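Local coordinates for putative endo-1,4-beta-xylanase (Bacteroides thetaiotaomicron VPI-5482, PDB 5MSX), which probably hydrolyses glycosidic bonds of arabinose-containing plant pectin, as a family 43 glycoside hydrolase of the gut bacterium's glycan-degrading machinery, at residues A165-L177 and V188-P202. Sequence-based numbering, arbitrary orientation.
With EDO (1,2-ethanediol), chain Z.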
loop_
_atom_site.group_PDB
_atom_site.type_symbol
_atom_site.label_atom_id
_atom_site.label_comp_id
_atom_site.label_asym_id
_atom_site.label_seq_id
_atom_site.Cartn_x
_atom_site.Cartn_y
_atom_site.Cartn_z
ATOM N N ALA C 165 -5.451 9.308 3.421
ATOM C CA ALA C 165 -5.690 8.879 4.793
ATOM C C ALA C 165 -5.294 9.979 5.791
ATOM O O ALA C 165 -4.395 10.777 5.524
ATOM C CB ALA C 165 -4.958 7.578 5.079
ATOM N N TYR C 166 -5.990 9.996 6.939
ATOM C CA TYR C 166 -5.810 10.959 8.029
ATOM C C TYR C 166 -5.871 10.243 9.366
ATOM O O TYR C 166 -6.628 9.281 9.540
ATOM C CB TYR C 166 -6.907 12.043 8.034
ATOM C CG TYR C 166 -7.020 12.864 6.786
ATOM C CD1 TYR C 166 -7.760 12.423 5.709
ATOM C CD2 TYR C 166 -6.394 14.096 6.688
ATOM C CE1 TYR C 166 -7.843 13.175 4.539
ATOM C CE2 TYR C 166 -6.480 14.864 5.545
ATOM C CZ TYR C 166 -7.199 14.398 4.465
ATOM O OH TYR C 166 -7.300 15.178 3.344
ATOM N N VAL C 167 -5.079 10.727 10.314
ATOM C CA VAL C 167 -5.136 10.261 11.689
ATOM C C VAL C 167 -5.586 11.435 12.568
ATOM O O VAL C 167 -5.038 12.521 12.482
ATOM C CB VAL C 167 -3.817 9.597 12.162
ATOM C CG1 VAL C 167 -2.597 10.523 12.047
ATOM C CG2 VAL C 167 -4.004 9.052 13.577
ATOM N N PHE C 168 -6.646 11.209 13.339
ATOM C CA PHE C 168 -7.163 12.133 14.341
ATOM C C PHE C 168 -6.814 11.598 15.730
ATOM O O PHE C 168 -6.910 10.418 15.965
ATOM C CB PHE C 168 -8.694 12.195 14.239
ATOM C CG PHE C 168 -9.202 12.862 13.006
ATOM C CD1 PHE C 168 -9.413 12.133 11.846
ATOM C CD2 PHE C 168 -9.481 14.222 13.003
ATOM C CE1 PHE C 168 -9.891 12.748 10.699
ATOM C CE2 PHE C 168 -9.964 14.859 11.850
ATOM C CZ PHE C 168 -10.172 14.112 10.707
ATOM N N TRP C 169 -6.398 12.449 16.648
ATOM C CA TRP C 169 -6.144 11.969 18.003
ATOM C C TRP C 169 -6.545 12.997 19.051
ATOM O O TRP C 169 -7.103 14.010 18.710
ATOM C CB TRP C 169 -4.706 11.396 18.168
ATOM C CG TRP C 169 -3.541 12.339 18.115
ATOM C CD1 TRP C 169 -2.835 12.852 19.203
ATOM C CD2 TRP C 169 -2.867 12.824 16.936
ATOM N NE1 TRP C 169 -1.790 13.641 18.752
ATOM C CE2 TRP C 169 -1.782 13.637 17.374
ATOM C CE3 TRP C 169 -3.096 12.686 15.563
ATOM C CZ2 TRP C 169 -0.931 14.307 16.475
ATOM C CZ3 TRP C 169 -2.245 13.347 14.665
ATOM C CH2 TRP C 169 -1.168 14.148 15.133
ATOM N N GLY C 170 -6.337 12.691 20.324
ATOM C CA GLY C 170 -6.844 13.545 21.407
ATOM C C GLY C 170 -6.275 14.946 21.379
ATOM O O GLY C 170 -5.241 15.214 20.726
ATOM N N ARG C 171 -7.004 15.847 22.033
ATOM C CA ARG C 171 -6.722 17.290 22.080
ATOM C C ARG C 171 -6.805 17.970 20.711
ATOM O O ARG C 171 -6.116 18.971 20.417
ATOM C CB ARG C 171 -5.410 17.570 22.831
ATOM C CG ARG C 171 -5.319 16.828 24.166
ATOM C CD ARG C 171 -4.290 17.481 25.106
ATOM N NE ARG C 171 -4.778 18.781 25.622
ATOM C CZ ARG C 171 -4.102 19.545 26.495
ATOM N NH1 ARG C 171 -2.889 19.170 26.940
ATOM N NH2 ARG C 171 -4.629 20.692 26.927
ATOM N N ARG C 172 -7.733 17.459 19.910
ATOM C CA ARG C 172 -8.127 18.071 18.656
ATOM C C ARG C 172 -7.034 18.036 17.562
ATOM O O ARG C 172 -7.024 18.858 16.653
ATOM C CB ARG C 172 -8.672 19.488 18.891
ATOM C CG ARG C 172 -9.768 19.616 19.959
ATOM C CD ARG C 172 -10.121 21.086 20.152
ATOM N NE ARG C 172 -11.226 21.303 21.079
ATOM C CZ ARG C 172 -11.159 21.152 22.408
ATOM N NH1 ARG C 172 -10.034 20.757 23.015
ATOM N NH2 ARG C 172 -12.255 21.372 23.153
ATOM N N HIS C 173 -6.168 17.039 17.633
ATOM C CA HIS C 173 -5.080 16.906 16.679
ATOM C C HIS C 173 -5.503 16.137 15.439
ATOM O O HIS C 173 -6.266 15.171 15.532
ATOM C CB HIS C 173 -3.877 16.228 17.320
ATOM C CG HIS C 173 -3.133 17.118 18.272
ATOM N ND1 HIS C 173 -3.188 16.962 19.642
ATOM C CD2 HIS C 173 -2.333 18.187 18.051
ATOM C CE1 HIS C 173 -2.434 17.882 20.223
ATOM N NE2 HIS C 173 -1.913 18.644 19.282
ATOM N N VAL C 174 -4.965 16.561 14.297
ATOM C CA VAL C 174 -5.135 15.849 13.025
ATOM C C VAL C 174 -3.925 16.073 12.078
ATOM O O VAL C 174 -3.355 17.167 12.009
ATOM C CB VAL C 174 -6.442 16.258 12.319
ATOM C CG1 VAL C 174 -6.433 17.721 11.919
ATOM C CG2 VAL C 174 -6.714 15.377 11.109
ATOM N N ALA C 175 -3.557 15.012 11.384
ATOM C CA ALA C 175 -2.489 15.044 10.390
ATOM C C ALA C 175 -2.788 14.023 9.292
ATOM O O ALA C 175 -3.441 13.000 9.556
ATOM C CB ALA C 175 -1.168 14.708 11.055
ATOM N N LYS C 176 -2.283 14.266 8.080
ATOM C CA LYS C 176 -2.327 13.242 7.031
ATOM C C LYS C 176 -1.503 12.018 7.419
ATOM O O LYS C 176 -0.557 12.112 8.201
ATOM C CB LYS C 176 -1.841 13.777 5.688
ATOM C CG LYS C 176 -2.771 14.826 5.105
ATOM C CD LYS C 176 -2.311 15.276 3.727
ATOM C CE LYS C 176 -3.359 16.172 3.124
ATOM N NZ LYS C 176 -2.803 16.865 1.941
ATOM N N LEU C 177 -1.888 10.881 6.859
ATOM C CA LEU C 177 -1.208 9.623 7.036
ATOM C C LEU C 177 -0.751 9.171 5.650
ATOM O O LEU C 177 -1.505 9.261 4.671
ATOM C CB LEU C 177 -2.190 8.632 7.641
ATOM C CG LEU C 177 -1.743 7.352 8.320
ATOM C CD1 LEU C 177 -0.762 7.628 9.478
ATOM C CD2 LEU C 177 -2.975 6.572 8.811
ATOM N N VAL C 188 0.966 19.004 11.316
ATOM C CA VAL C 188 -0.052 18.640 12.328
ATOM C C VAL C 188 -0.908 19.856 12.581
ATOM O O VAL C 188 -0.361 20.926 12.802
ATOM C CB VAL C 188 0.602 18.222 13.657
ATOM C CG1 VAL C 188 -0.481 17.805 14.671
ATOM C CG2 VAL C 188 1.613 17.090 13.441
ATOM N N GLN C 189 -2.237 19.730 12.498
ATOM C CA GLN C 189 -3.129 20.853 12.759
ATOM C C GLN C 189 -3.934 20.621 14.030
ATOM O O GLN C 189 -4.155 19.479 14.453
ATOM C CB GLN C 189 -4.116 21.103 11.614
ATOM C CG GLN C 189 -3.497 21.324 10.222
ATOM C CD GLN C 189 -2.924 22.704 9.960
ATOM O OE1 GLN C 189 -2.703 23.497 10.875
ATOM N NE2 GLN C 189 -2.671 22.995 8.688
ATOM N N VAL C 190 -4.389 21.720 14.624
ATOM C CA VAL C 190 -5.292 21.665 15.770
ATOM C C VAL C 190 -6.633 22.172 15.292
ATOM O O VAL C 190 -6.722 23.275 14.790
ATOM C CB VAL C 190 -4.746 22.484 16.966
ATOM C CG1 VAL C 190 -5.753 22.513 18.107
ATOM C CG2 VAL C 190 -3.422 21.888 17.443
ATOM N N ILE C 191 -7.666 21.333 15.398
ATOM C CA ILE C 191 -9.000 21.694 14.934
ATOM C C ILE C 191 -9.571 22.730 15.874
ATOM O O ILE C 191 -9.484 22.586 17.108
ATOM C CB ILE C 191 -9.947 20.479 14.882
ATOM C CG1 ILE C 191 -9.507 19.527 13.766
ATOM C CG2 ILE C 191 -11.396 20.910 14.649
ATOM C CD1 ILE C 191 -9.795 18.079 14.086
ATOM N N SER C 192 -10.174 23.746 15.282
ATOM C CA SER C 192 -10.846 24.804 16.015
ATOM C C SER C 192 -12.301 24.404 16.376
ATOM O O SER C 192 -13.061 23.974 15.511
ATOM C CB SER C 192 -10.863 26.067 15.159
ATOM O OG SER C 192 -11.591 27.067 15.820
ATOM N N THR C 193 -12.665 24.534 17.654
ATOM C CA THR C 193 -14.018 24.231 18.123
ATOM C C THR C 193 -14.506 25.333 19.091
ATOM O O THR C 193 -13.690 25.967 19.748
ATOM C CB THR C 193 -14.055 22.858 18.855
ATOM O OG1 THR C 193 -13.276 22.925 20.051
ATOM C CG2 THR C 193 -13.534 21.688 17.969
ATOM N N PRO C 194 -15.830 25.541 19.205
ATOM C CA PRO C 194 -16.289 26.578 20.134
ATOM C C PRO C 194 -16.211 26.195 21.616
ATOM O O PRO C 194 -16.208 27.076 22.470
ATOM C CB PRO C 194 -17.750 26.804 19.709
ATOM C CG PRO C 194 -18.143 25.541 19.079
ATOM C CD PRO C 194 -16.926 25.069 18.349
ATOM N N ARG C 195 -16.147 24.900 21.916
ATOM C CA ARG C 195 -15.909 24.435 23.289
ATOM C C ARG C 195 -14.446 24.075 23.452
ATOM O O ARG C 195 -13.925 23.257 22.696
ATOM C CB ARG C 195 -16.874 23.297 23.615
ATOM C CG ARG C 195 -18.295 23.856 23.622
ATOM C CD ARG C 195 -19.364 22.815 23.679
ATOM N NE ARG C 195 -20.667 23.331 23.247
ATOM C CZ ARG C 195 -21.467 24.137 23.950
ATOM N NH1 ARG C 195 -21.144 24.562 25.173
ATOM N NH2 ARG C 195 -22.627 24.508 23.425
ATOM N N LYS C 196 -13.788 24.694 24.434
ATOM C CA LYS C 196 -12.310 24.790 24.496
ATOM C C LYS C 196 -11.579 23.849 25.477
ATOM O O LYS C 196 -10.335 23.789 25.486
ATOM C CB LYS C 196 -11.900 26.234 24.849
ATOM C CG LYS C 196 -12.607 27.345 24.075
ATOM C CD LYS C 196 -12.266 27.326 22.598
ATOM C CE LYS C 196 -12.933 28.470 21.850
ATOM N NZ LYS C 196 -12.512 28.481 20.415
ATOM N N GLU C 197 -12.324 23.137 26.313
ATOM C CA GLU C 197 -11.714 22.348 27.390
ATOM C C GLU C 197 -11.059 21.067 26.899
ATOM O O GLU C 197 -11.165 20.712 25.713
ATOM C CB GLU C 197 -12.715 22.079 28.525
ATOM C CG GLU C 197 -14.040 21.412 28.159
ATOM C CD GLU C 197 -15.137 22.406 27.762
ATOM O OE1 GLU C 197 -16.221 22.417 28.396
ATOM O OE2 GLU C 197 -14.915 23.192 26.818
ATOM N N TYR C 198 -10.327 20.404 27.790
ATOM C CA TYR C 198 -9.691 19.139 27.474
ATOM C C TYR C 198 -10.623 18.189 26.694
ATOM O O TYR C 198 -11.755 17.899 27.129
ATOM C CB TYR C 198 -9.221 18.424 28.744
ATOM C CG TYR C 198 -8.646 17.070 28.427
ATOM C CD1 TYR C 198 -7.460 16.951 27.723
ATOM C CD2 TYR C 198 -9.332 15.895 28.768
ATOM C CE1 TYR C 198 -6.942 15.708 27.379
ATOM C CE2 TYR C 198 -8.827 14.650 28.424
ATOM C CZ TYR C 198 -7.628 14.562 27.745
ATOM O OH TYR C 198 -7.139 13.322 27.422
ATOM N N SER C 199 -10.110 17.651 25.584
ATOM C CA SER C 199 -10.880 16.762 24.719
ATOM C C SER C 199 -10.124 15.517 24.314
ATOM O O SER C 199 -8.880 15.533 24.099
ATOM C CB SER C 199 -11.292 17.518 23.450
ATOM O OG SER C 199 -11.896 16.628 22.513
ATOM N N GLU C 200 -10.872 14.427 24.186
ATOM C CA GLU C 200 -10.296 13.151 23.739
ATOM C C GLU C 200 -11.316 12.378 22.903
ATOM O O GLU C 200 -12.288 12.957 22.441
ATOM C CB GLU C 200 -9.782 12.369 24.955
ATOM C CG GLU C 200 -10.833 11.889 25.941
ATOM C CD GLU C 200 -10.227 11.308 27.244
ATOM O OE1 GLU C 200 -8.976 11.251 27.366
ATOM O OE2 GLU C 200 -10.994 10.891 28.149
ATOM N N GLY C 201 -11.077 11.097 22.675
ATOM C CA GLY C 201 -12.041 10.250 21.967
ATOM C C GLY C 201 -12.619 10.792 20.663
ATOM O O GLY C 201 -13.821 10.692 20.447
ATOM N N PRO C 202 -11.773 11.334 19.779
ATOM C CA PRO C 202 -12.336 11.843 18.504
ATOM C C PRO C 202 -13.055 10.756 17.679
ATOM O O PRO C 202 -12.659 9.618 17.684
ATOM C CB PRO C 202 -11.105 12.367 17.755
ATOM C CG PRO C 202 -9.930 11.699 18.402
ATOM C CD PRO C 202 -10.302 11.469 19.834
HETATM C C1 EDO Z . -14.948 27.918 15.144
HETATM O O1 EDO Z . -14.797 27.432 16.485
HETATM C C2 EDO Z . -15.578 26.838 14.271
HETATM O O2 EDO Z . -14.673 25.732 14.106
HETATM O O HOH W 1 -7.582 19.645 24.671
HETATM O O HOH W 2 -10.232 15.596 20.635
#
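R172 reaches out of the hairpin turn of 165-177 into the loop 192-199, which curls round its guanidinium. NH1 and NH2 both donate to E197 O, each at 2.9 Å, and this carbonyl oxygen lies in the guanidinium plane. NE bonds T193 OG1 at 2.8 Å, tilted 18° from that plane; the hydroxyl in turn donates to R195 O, which also receives a weak bond from R172 NH2. The chain gets there by running extended from CG to NE (chi3 176°), while S199 CB lies over one guanidinium face.

Backbone bonds continue the join: I191 N to R172 O (2.8 Å, 172°), the reciprocal pair between V174 and Q189, and R171 N to S199 O (2.8 Å). Strands 173-177 and 188-190 are the third and fourth of the four antiparallel strands of one blade in the five-bladed beta-propeller of family 43, the fourth at an edge of it; 191-202 then leads to the next blade, beginning at strand 203-207. This link carries E200, the predicted proton donor, beside D154. Water 2 bridges R172 N and S199 OG, and that hydroxyl also bonds T216 O of the following blade.

Apolar contacts flank the bonds. I191 CD1 meets the edge of the F168 ring at CE2 (3.9 Å), and V174 CG1 touches I191 CG1. Beside H173, V188 CG1 packs against W169 CH2 (3.7 Å). The R171 side chain runs at about a right angle to that of Y198, CG 3.8 Å from CE1, with NE at the ring edge.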